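Local atomic coordinates of histidine acid phosphatase (Bifidobacterium longum subsp. infantis, PDB entry 6RXD), a protein that probably removes phosphate groups from myo-inositol hexakisphosphate and lower inositol phosphates, and from 2,3-bisphosphoglycerate, as a histidine acid phytase of the MINPP type. Residues M62-K73 with S246-L257; D307-A315 with T327-Q335. One frame throughout, in Å; residues are numbered along the deposited sequence. Where two conformers were deposited one is given.

In the fold
Contact 1 (62-73 with 246-257) and contact 2 (307-315 with 327-335) follow one another along the chain, their centres about 18 Å apart on the same side of the chain's centre. They meet: Gln247 NE2 lies 2.8 Å from Tyr333 O, a probable hydrogen bond, and Ile248 CD1 packs 3.8 Å from Leu308 CD2. Helix 75-95 touches both, with Phe81 reached by Phe249 of contact 1 and Tyr333 of contact 2. The more peripheral contact 1 is centred about 35 Å from the chain's centre, contact 2 about 20 Å. Each lies near a bound zinc: Glu251 of contact 1 is a ligand, whereas the Phe328 side chain is about 9 Å from the ion held by Glu94 and His326.

Contact 1 (M62-K73 with S246-L257); sequences MAETAARDGGFK and SQIFTEEFLAKL. With ZN (zinc ion), chain C.
Met62 lays its CE methyl over one face of the Phe249 ring, 4.0 Å from the centroid and 19° off the normal; SD lies oblique to the ring, a Met-aromatic contact. An extended chain with CG anti to the backbone N (chi1 -179°) carries the methyl there, and the same CE meets the Phe253 edge. Ala66 CB sits at the Phe249 edge but over a face of Phe253. The Phe72 ring runs alongside Phe249, planes 25° apart but slid until they barely overlap. Replacing Phe249 with alanine would probably open a gap between Met62 CE and Ile248 CG2, which lie on opposite faces of its ring, and deprive Ala66 of a neighbour. Backbone bonds flank the Phe72-Phe249 pair: Thr250 N to Gly71 O, 2.9 Å, and Lys73 N to Ile248 O, 2.9 Å. Gly71 CA packs 3.7 Å from Phe253 CD2. Lys73 stretches along 246-257 until NZ reaches Ser246 O at 2.6 Å, and a water links NZ to Glu251 OE2, which binds the zinc ion at 2.2 Å; His242 NE2 is the other protein ligand. The arrangement is a single beta bridge, Phe72 with Phe249, running into a helix N-capped by Thr250 OG1.

Contact 2 (D307-A315 with T327-Q335); sequences DLYNLYIIA and TFAFDQYFQ
Tyr312 and Phe334 form an offset stack, centroids 4.2 Å apart and planes inclined by 23°. Phe334 CD2 lies over one face of the tyrosine ring toward its rim, while Tyr312 CD2 stands above the centre of the phenylalanine. Asp331 CA approaches the Tyr312 edge, 3.8 Å from CE1. At the Tyr309 edge is Phe334 CE1, 4.1 Å from CD1, the two side chains crossing at about a right angle. Phe330 receives Leu311 CB over the centre of one face, 4.0 Å from the centroid and only 7° off the normal, and its CD1 meets Leu308 CD1 at 3.8 Å. Ala315 CB touches Phe330 obliquely and reaches the edge of Phe328, 3.7 Å from CE1. The motif is a helix followed by a loop that folds back on it: a 3-10 turn beginning at Phe330 directs Phe330, Tyr333 and Phe334 toward helix 301-317, within the histidine phosphatase branch 2 family region. A chi1 of 162° swings the Tyr312 ring away from its own backbone N and face to face with Phe334, and its hydroxyl is hydrogen-bonded to Arg8 O; that of Tyr309 pairs with Tyr9 O. Within the turn, Ala329 O accepts Gln332 N. Asp331 O is met by Phe334 N and Gln335 NE2 from opposite faces of its plane, the latter at 2.8 Å.

Contact 1 (M62-K73 with S246-L257)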
loop_
_atom_site.group_PDB
_atom_site.type_symbol
_atom_site.label_atom_id
_atom_site.label_comp_id
_atom_site.label_asym_id
_atom_site.label_seq_id
_atom_site.Cartn_x
_atom_site.Cartn_y
_atom_site.Cartn_z
ATOM N N MET A 62 -10.983 -15.198 23.302
ATOM C CA MET A 62 -11.799 -16.319 22.840
ATOM C C MET A 62 -11.147 -17.638 23.254
ATOM O O MET A 62 -11.827 -18.577 23.703
ATOM C CB MET A 62 -11.959 -16.245 21.314
ATOM C CG MET A 62 -12.805 -17.347 20.701
ATOM S SD MET A 62 -12.973 -17.055 18.925
ATOM C CE MET A 62 -14.118 -18.361 18.492
ATOM N N ALA A 63 -9.823 -17.692 23.141
ATOM C CA ALA A 63 -9.074 -18.894 23.473
ATOM C C ALA A 63 -9.202 -19.219 24.948
ATOM O O ALA A 63 -9.318 -20.392 25.324
ATOM C CB ALA A 63 -7.600 -18.721 23.091
ATOM N N GLU A 64 -9.189 -18.184 25.790
ATOM C CA GLU A 64 -9.292 -18.407 27.228
ATOM C C GLU A 64 -10.655 -19.009 27.585
ATOM O O GLU A 64 -10.755 -19.904 28.435
ATOM C CB GLU A 64 -9.019 -17.099 27.987
ATOM C CG GLU A 64 -7.570 -16.647 27.892
ATOM C CD GLU A 64 -7.368 -15.172 28.177
ATOM O OE1 GLU A 64 -8.367 -14.429 28.299
ATOM O OE2 GLU A 64 -6.200 -14.743 28.274
ATOM N N THR A 65 -11.705 -18.535 26.921
ATOM C CA THR A 65 -13.041 -19.083 27.137
ATOM C C THR A 65 -13.140 -20.527 26.627
ATOM O O THR A 65 -13.693 -21.407 27.298
ATOM C CB THR A 65 -14.095 -18.194 26.463
ATOM O OG1 THR A 65 -14.084 -16.908 27.093
ATOM C CG2 THR A 65 -15.488 -18.805 26.607
ATOM N N ALA A 66 -12.590 -20.779 25.443
ATOM C CA ALA A 66 -12.550 -22.144 24.915
ATOM C C ALA A 66 -11.808 -23.103 25.850
ATOM O O ALA A 66 -12.219 -24.248 26.034
ATOM C CB ALA A 66 -11.924 -22.157 23.523
ATOM N N ALA A 67 -10.709 -22.642 26.434
ATOM C CA ALA A 67 -9.955 -23.483 27.364
ATOM C C ALA A 67 -10.783 -23.804 28.601
ATOM O O ALA A 67 -10.773 -24.936 29.093
ATOM C CB ALA A 67 -8.629 -22.808 27.760
ATOM N N ARG A 68 -11.487 -22.800 29.108
ATOM C CA ARG A 68 -12.336 -22.981 30.284
ATOM C C ARG A 68 -13.498 -23.931 30.005
ATOM O O ARG A 68 -13.870 -24.740 30.863
ATOM C CB ARG A 68 -12.886 -21.622 30.740
ATOM C CG ARG A 68 -13.771 -21.677 31.987
ATOM C CD ARG A 68 -14.649 -20.426 32.118
ATOM N NE ARG A 68 -15.632 -20.314 31.037
ATOM C CZ ARG A 68 -16.566 -19.368 30.959
ATOM N NH1 ARG A 68 -16.658 -18.443 31.904
ATOM N NH2 ARG A 68 -17.415 -19.351 29.938
ATOM N N ASP A 69 -14.085 -23.815 28.819
ATOM C CA ASP A 69 -15.319 -24.533 28.500
ATOM C C ASP A 69 -15.130 -25.801 27.658
ATOM O O ASP A 69 -16.107 -26.402 27.215
ATOM C CB ASP A 69 -16.307 -23.602 27.794
ATOM C CG ASP A 69 -16.834 -22.508 28.701
ATOM O OD1 ASP A 69 -16.590 -22.575 29.927
ATOM O OD2 ASP A 69 -17.499 -21.585 28.180
ATOM N N GLY A 70 -13.886 -26.215 27.451
ATOM C CA GLY A 70 -13.616 -27.414 26.670
ATOM C C GLY A 70 -14.020 -27.248 25.215
ATOM O O GLY A 70 -14.546 -28.179 24.585
ATOM N N GLY A 71 -13.753 -26.065 24.673
ATOM C CA GLY A 71 -14.162 -25.736 23.316
ATOM C C GLY A 71 -13.132 -25.941 22.219
ATOM O O GLY A 71 -13.414 -25.655 21.056
ATOM N N PHE A 72 -11.935 -26.409 22.561
ATOM C CA PHE A 72 -10.965 -26.754 21.529
ATOM C C PHE A 72 -11.157 -28.202 21.100
ATOM O O PHE A 72 -11.615 -29.042 21.886
ATOM C CB PHE A 72 -9.528 -26.564 22.032
ATOM C CG PHE A 72 -9.091 -25.128 22.087
ATOM C CD1 PHE A 72 -8.797 -24.435 20.918
ATOM C CD2 PHE A 72 -9.008 -24.457 23.300
ATOM C CE1 PHE A 72 -8.397 -23.104 20.962
ATOM C CE2 PHE A 72 -8.609 -23.129 23.348
ATOM C CZ PHE A 72 -8.300 -22.451 22.180
ATOM N N LYS A 73 -10.801 -28.500 19.855
ATOM C CA LYS A 73 -10.947 -29.867 19.350
ATOM C C LYS A 73 -9.996 -30.872 20.000
ATOM O O LYS A 73 -10.309 -32.065 20.092
ATOM C CB LYS A 73 -10.817 -29.902 17.824
ATOM C CG LYS A 73 -12.053 -29.371 17.117
ATOM C CD LYS A 73 -12.224 -29.998 15.735
ATOM C CE LYS A 73 -13.670 -29.915 15.256
ATOM N NZ LYS A 73 -13.749 -30.052 13.770
ATOM N N SER A 246 -13.622 -24.330 12.419
ATOM C CA SER A 246 -13.894 -25.702 12.852
ATOM C C SER A 246 -12.630 -26.560 12.925
ATOM O O SER A 246 -12.665 -27.658 13.463
ATOM C CB SER A 246 -14.949 -26.371 11.968
ATOM O OG SER A 246 -14.461 -26.548 10.656
ATOM N N GLN A 247 -11.515 -26.044 12.397
ATOM C CA GLN A 247 -10.211 -26.697 12.527
ATOM C C GLN A 247 -9.722 -26.623 13.952
ATOM O O GLN A 247 -8.861 -27.399 14.371
ATOM C CB GLN A 247 -9.159 -25.951 11.710
ATOM C CG GLN A 247 -9.369 -25.927 10.239
ATOM C CD GLN A 247 -8.253 -25.179 9.554
ATOM O OE1 GLN A 247 -7.235 -25.766 9.182
ATOM N NE2 GLN A 247 -8.421 -23.873 9.412
ATOM N N ILE A 248 -10.234 -25.641 14.682
ATOM C CA ILE A 248 -9.709 -25.309 15.997
ATOM C C ILE A 248 -10.740 -25.571 17.085
ATOM O O ILE A 248 -10.430 -26.148 18.130
ATOM C CB ILE A 248 -9.302 -23.820 16.031
ATOM C CG1 ILE A 248 -8.182 -23.560 15.022
ATOM C CG2 ILE A 248 -8.874 -23.399 17.433
ATOM C CD1 ILE A 248 -8.206 -22.134 14.441
ATOM N N PHE A 249 -11.980 -25.155 16.840
ATOM C CA PHE A 249 -12.998 -25.158 17.881
ATOM C C PHE A 249 -14.064 -26.201 17.603
ATOM O O PHE A 249 -14.342 -26.522 16.443
ATOM C CB PHE A 249 -13.678 -23.787 17.972
ATOM C CG PHE A 249 -12.736 -22.659 18.302
ATOM C CD1 PHE A 249 -12.344 -22.426 19.616
ATOM C CD2 PHE A 249 -12.243 -21.833 17.295
ATOM C CE1 PHE A 249 -11.468 -21.386 19.919
ATOM C CE2 PHE A 249 -11.368 -20.784 17.586
ATOM C CZ PHE A 249 -10.984 -20.559 18.900
ATOM N N THR A 250 -14.682 -26.713 18.668
ATOM C CA THR A 250 -15.736 -27.718 18.508
ATOM C C THR A 250 -17.013 -27.135 17.933
ATOM O O THR A 250 -17.263 -25.937 18.035
ATOM C CB THR A 250 -16.107 -28.394 19.845
ATOM O OG1 THR A 250 -16.719 -27.432 20.721
ATOM C CG2 THR A 250 -14.878 -28.992 20.507
ATOM N N GLU A 251 -17.833 -28.000 17.346
ATOM C CA GLU A 251 -19.131 -27.590 16.820
ATOM C C GLU A 251 -19.986 -26.971 17.900
ATOM O O GLU A 251 -20.648 -25.953 17.690
ATOM C CB GLU A 251 -19.859 -28.807 16.251
ATOM C CG GLU A 251 -19.217 -29.393 15.020
ATOM C CD GLU A 251 -19.220 -28.443 13.845
ATOM O OE1 GLU A 251 -20.049 -27.500 13.794
ATOM O OE2 GLU A 251 -18.375 -28.661 12.964
ATOM N N GLU A 252 -19.968 -27.600 19.068
ATOM C CA GLU A 252 -20.734 -27.124 20.210
ATOM C C GLU A 252 -20.301 -25.719 20.642
ATOM O O GLU A 252 -21.130 -24.862 20.935
ATOM C CB GLU A 252 -20.588 -28.126 21.359
ATOM C CG GLU A 252 -21.248 -27.734 22.655
ATOM C CD GLU A 252 -20.994 -28.761 23.743
ATOM O OE1 GLU A 252 -19.810 -29.005 24.065
ATOM O OE2 GLU A 252 -21.975 -29.336 24.260
ATOM N N PHE A 253 -18.998 -25.472 20.664
ATOM C CA PHE A 253 -18.502 -24.149 21.026
ATOM C C PHE A 253 -18.931 -23.108 19.989
ATOM O O PHE A 253 -19.432 -22.035 20.330
ATOM C CB PHE A 253 -16.979 -24.201 21.145
ATOM C CG PHE A 253 -16.359 -22.939 21.682
ATOM C CD1 PHE A 253 -15.843 -21.985 20.822
ATOM C CD2 PHE A 253 -16.275 -22.719 23.052
ATOM C CE1 PHE A 253 -15.254 -20.818 21.318
ATOM C CE2 PHE A 253 -15.697 -21.565 23.553
ATOM C CZ PHE A 253 -15.180 -20.616 22.681
ATOM N N LEU A 254 -18.757 -23.437 18.717
ATOM C CA LEU A 254 -19.066 -22.490 17.651
ATOM C C LEU A 254 -20.565 -22.262 17.536
ATOM O O LEU A 254 -20.996 -21.198 17.128
ATOM C CB LEU A 254 -18.509 -22.994 16.324
ATOM C CG LEU A 254 -16.983 -23.019 16.267
ATOM C CD1 LEU A 254 -16.495 -23.717 15.002
ATOM C CD2 LEU A 254 -16.414 -21.606 16.371
ATOM N N ALA A 255 -21.360 -23.266 17.892
ATOM C CA ALA A 255 -22.808 -23.097 17.862
ATOM C C ALA A 255 -23.265 -22.082 18.908
ATOM O O ALA A 255 -24.197 -21.317 18.668
ATOM C CB ALA A 255 -23.517 -24.430 18.049
ATOM N N LYS A 256 -22.617 -22.080 20.071
ATOM C CA LYS A 256 -22.913 -21.070 21.084
ATOM C C LYS A 256 -22.517 -19.669 20.639
ATOM O O LYS A 256 -23.164 -18.690 21.005
ATOM C CB LYS A 256 -22.254 -21.409 22.421
ATOM C CG LYS A 256 -22.809 -22.669 23.078
ATOM C CD LYS A 256 -22.292 -22.822 24.498
ATOM C CE LYS A 256 -22.544 -24.230 25.026
ATOM N NZ LYS A 256 -22.119 -24.377 26.448
ATOM N N LEU A 257 -21.443 -19.570 19.862
ATOM C CA LEU A 257 -21.040 -18.283 19.315
ATOM C C LEU A 257 -22.091 -17.793 18.314
ATOM O O LEU A 257 -22.532 -16.651 18.384
ATOM C CB LEU A 257 -19.666 -18.378 18.647
ATOM C CG LEU A 257 -19.193 -17.099 17.945
ATOM C CD1 LEU A 257 -19.190 -15.926 18.905
ATOM C CD2 LEU A 257 -17.815 -17.294 17.335
HETATM ZN ZN ZN C . -18.794 -27.601 11.076
HETATM O O HOH W 1 -17.112 -28.314 23.239
HETATM O O HOH W 2 -16.364 -30.156 12.935
#

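Contact 2 (D307-A315 with T327-Q335)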
loop_
_atom_site.group_PDB
_atom_site.type_symbol
_atom_site.label_atom_id
_atom_site.label_comp_id
_atom_site.label_asym_id
_atom_site.label_seq_id
_atom_site.Cartn_x
_atom_site.Cartn_y
_atom_site.Cartn_z
ATOM N N ASP A 307 -10.795 -12.066 11.979
ATOM C CA ASP A 307 -9.678 -11.710 12.856
ATOM C C ASP A 307 -8.507 -12.672 12.666
ATOM O O ASP A 307 -7.348 -12.237 12.613
ATOM C CB ASP A 307 -10.110 -11.665 14.327
ATOM C CG ASP A 307 -11.036 -10.509 14.622
ATOM O OD1 ASP A 307 -11.298 -9.715 13.701
ATOM O OD2 ASP A 307 -11.497 -10.394 15.775
ATOM N N LEU A 308 -8.808 -13.960 12.530
ATOM C CA LEU A 308 -7.768 -14.969 12.323
ATOM C C LEU A 308 -7.098 -14.752 10.966
ATOM O O LEU A 308 -5.873 -14.857 10.845
ATOM C CB LEU A 308 -8.346 -16.396 12.418
ATOM C CG LEU A 308 -7.331 -17.546 12.370
ATOM C CD1 LEU A 308 -6.302 -17.342 13.471
ATOM C CD2 LEU A 308 -8.050 -18.873 12.560
ATOM N N TYR A 309 -7.900 -14.440 9.950
ATOM C CA TYR A 309 -7.349 -14.117 8.639
ATOM C C TYR A 309 -6.453 -12.886 8.717
ATOM O O TYR A 309 -5.390 -12.846 8.097
ATOM C CB TYR A 309 -8.465 -13.910 7.612
ATOM C CG TYR A 309 -7.951 -13.436 6.269
ATOM C CD1 TYR A 309 -7.280 -14.303 5.415
ATOM C CD2 TYR A 309 -8.135 -12.127 5.860
ATOM C CE1 TYR A 309 -6.801 -13.856 4.180
ATOM C CE2 TYR A 309 -7.667 -11.688 4.643
ATOM C CZ TYR A 309 -7.002 -12.553 3.813
ATOM O OH TYR A 309 -6.537 -12.087 2.605
ATOM N N ASN A 310 -6.861 -11.873 9.481
ATOM C CA ASN A 310 -6.009 -10.691 9.627
ATOM C C ASN A 310 -4.664 -11.016 10.278
ATOM O O ASN A 310 -3.645 -10.391 9.963
ATOM C CB ASN A 310 -6.729 -9.568 10.388
ATOM C CG ASN A 310 -7.521 -8.659 9.452
ATOM O OD1 ASN A 310 -6.954 -7.778 8.804
ATOM N ND2 ASN A 310 -8.818 -8.888 9.359
ATOM N N LEU A 311 -4.649 -11.988 11.182
ATOM C CA LEU A 311 -3.374 -12.379 11.789
ATOM C C LEU A 311 -2.517 -13.135 10.786
ATOM O O LEU A 311 -1.304 -12.946 10.737
ATOM C CB LEU A 311 -3.593 -13.209 13.064
ATOM C CG LEU A 311 -4.262 -12.471 14.230
ATOM C CD1 LEU A 311 -4.274 -13.389 15.449
ATOM C CD2 LEU A 311 -3.545 -11.165 14.557
ATOM N N TYR A 312 -3.150 -13.975 9.975
ATOM C CA TYR A 312 -2.454 -14.711 8.918
ATOM C C TYR A 312 -1.759 -13.775 7.933
ATOM O O TYR A 312 -0.588 -13.992 7.558
ATOM C CB TYR A 312 -3.461 -15.620 8.206
ATOM C CG TYR A 312 -3.063 -16.144 6.846
ATOM C CD1 TYR A 312 -2.069 -17.107 6.706
ATOM C CD2 TYR A 312 -3.725 -15.709 5.710
ATOM C CE1 TYR A 312 -1.727 -17.598 5.459
ATOM C CE2 TYR A 312 -3.395 -16.196 4.457
ATOM C CZ TYR A 312 -2.392 -17.143 4.341
ATOM O OH TYR A 312 -2.051 -17.639 3.098
ATOM N N ILE A 313 -2.455 -12.728 7.509
ATOM C CA ILE A 313 -1.839 -11.854 6.528
ATOM C C ILE A 313 -0.777 -10.943 7.141
ATOM O O ILE A 313 0.241 -10.658 6.506
ATOM C CB ILE A 313 -2.877 -11.081 5.699
ATOM C CG1 ILE A 313 -3.622 -10.068 6.569
ATOM C CG2 ILE A 313 -3.838 -12.060 5.026
ATOM C CD1 ILE A 313 -4.739 -9.316 5.812
ATOM N N ILE A 314 -0.991 -10.493 8.376
ATOM C CA ILE A 314 0.031 -9.674 9.034
ATOM C C ILE A 314 1.260 -10.525 9.382
ATOM O O ILE A 314 2.384 -10.039 9.367
ATOM C CB ILE A 314 -0.532 -8.935 10.263
ATOM C CG1 ILE A 314 -1.527 -7.858 9.824
ATOM C CG2 ILE A 314 0.565 -8.232 11.049
ATOM C CD1 ILE A 314 -0.886 -6.678 9.083
ATOM N N ALA A 315 1.037 -11.801 9.688
ATOM C CA ALA A 315 2.138 -12.724 9.977
ATOM C C ALA A 315 3.108 -12.784 8.808
ATOM O O ALA A 315 4.319 -12.863 9.011
ATOM C CB ALA A 315 1.614 -14.105 10.281
ATOM N N THR A 327 7.913 -17.395 17.719
ATOM C CA THR A 327 7.455 -17.898 16.434
ATOM C C THR A 327 5.932 -18.011 16.391
ATOM O O THR A 327 5.261 -18.064 17.423
ATOM C CB THR A 327 8.082 -19.255 16.082
ATOM O OG1 THR A 327 7.653 -20.240 17.031
ATOM C CG2 THR A 327 9.602 -19.160 16.102
ATOM N N PHE A 328 5.395 -18.021 15.180
ATOM C CA PHE A 328 3.965 -18.211 14.983
ATOM C C PHE A 328 3.780 -18.873 13.622
ATOM O O PHE A 328 4.617 -18.717 12.731
ATOM C CB PHE A 328 3.186 -16.882 15.099
ATOM C CG PHE A 328 3.932 -15.681 14.554
ATOM C CD1 PHE A 328 3.734 -15.254 13.243
ATOM C CD2 PHE A 328 4.832 -14.980 15.358
ATOM C CE1 PHE A 328 4.437 -14.156 12.739
ATOM C CE2 PHE A 328 5.527 -13.880 14.870
ATOM C CZ PHE A 328 5.336 -13.464 13.560
ATOM N N ALA A 329 2.694 -19.625 13.468
ATOM C CA ALA A 329 2.481 -20.402 12.257
ATOM C C ALA A 329 1.011 -20.384 11.850
ATOM O O ALA A 329 0.343 -21.424 11.812
ATOM C CB ALA A 329 2.968 -21.838 12.460
ATOM N N PHE A 330 0.504 -19.191 11.554
ATOM C CA PHE A 330 -0.899 -19.044 11.175
ATOM C C PHE A 330 -1.194 -19.640 9.807
ATOM O O PHE A 330 -2.349 -19.984 9.505
ATOM C CB PHE A 330 -1.324 -17.577 11.240
ATOM C CG PHE A 330 -1.408 -17.039 12.641
ATOM C CD1 PHE A 330 -2.505 -17.329 13.441
ATOM C CD2 PHE A 330 -0.392 -16.253 13.168
ATOM C CE1 PHE A 330 -2.594 -16.853 14.741
ATOM C CE2 PHE A 330 -0.476 -15.766 14.473
ATOM C CZ PHE A 330 -1.571 -16.072 15.261
ATOM N N ASP A 331 -0.157 -19.797 8.985
ATOM C CA ASP A 331 -0.362 -20.396 7.674
ATOM C C ASP A 331 -0.892 -21.827 7.757
ATOM O O ASP A 331 -1.531 -22.297 6.819
ATOM C CB ASP A 331 0.901 -20.313 6.806
ATOM C CG ASP A 331 2.105 -20.934 7.460
ATOM O OD1 ASP A 331 2.194 -20.898 8.706
ATOM O OD2 ASP A 331 2.972 -21.449 6.721
ATOM N N GLN A 332 -0.669 -22.503 8.887
ATOM C CA GLN A 332 -1.149 -23.872 9.039
ATOM C C GLN A 332 -2.671 -23.982 9.016
ATOM O O GLN A 332 -3.201 -25.070 8.781
ATOM C CB GLN A 332 -0.662 -24.474 10.347
ATOM C CG GLN A 332 -1.448 -23.956 11.529
ATOM C CD GLN A 332 -0.941 -24.498 12.827
ATOM O OE1 GLN A 332 -1.339 -25.583 13.250
ATOM N NE2 GLN A 332 -0.054 -23.749 13.476
ATOM N N TYR A 333 -3.371 -22.873 9.254
ATOM C CA TYR A 333 -4.832 -22.890 9.252
ATOM C C TYR A 333 -5.391 -22.587 7.876
ATOM O O TYR A 333 -6.608 -22.594 7.682
ATOM C CB TYR A 333 -5.400 -21.858 10.240
ATOM C CG TYR A 333 -4.902 -22.031 11.659
ATOM C CD1 TYR A 333 -5.137 -23.211 12.360
ATOM C CD2 TYR A 333 -4.226 -21.001 12.307
ATOM C CE1 TYR A 333 -4.686 -23.371 13.661
ATOM C CE2 TYR A 333 -3.779 -21.148 13.614
ATOM C CZ TYR A 333 -4.006 -22.336 14.276
ATOM O OH TYR A 333 -3.565 -22.503 15.576
ATOM N N PHE A 334 -4.505 -22.329 6.919
ATOM C CA PHE A 334 -4.957 -21.927 5.585
ATOM C C PHE A 334 -4.360 -22.795 4.476
ATOM O O PHE A 334 -4.031 -22.299 3.398
ATOM C CB PHE A 334 -4.635 -20.450 5.352
ATOM C CG PHE A 334 -5.421 -19.518 6.243
ATOM C CD1 PHE A 334 -6.667 -19.057 5.849
ATOM C CD2 PHE A 334 -4.925 -19.126 7.486
ATOM C CE1 PHE A 334 -7.402 -18.196 6.660
ATOM C CE2 PHE A 334 -5.663 -18.274 8.315
ATOM C CZ PHE A 334 -6.901 -17.808 7.891
ATOM N N GLN A 335 -4.249 -24.090 4.755
ATOM C CA GLN A 335 -3.648 -25.064 3.837
ATOM C C GLN A 335 -4.728 -25.863 3.118
ATOM O O GLN A 335 -5.831 -26.023 3.636
ATOM C CB GLN A 335 -2.748 -26.028 4.609
ATOM C CG GLN A 335 -1.570 -25.367 5.309
ATOM C CD GLN A 335 -0.611 -24.723 4.335
ATOM O OE1 GLN A 335 -0.028 -25.399 3.485
ATOM N NE2 GLN A 335 -0.451 -23.409 4.440
#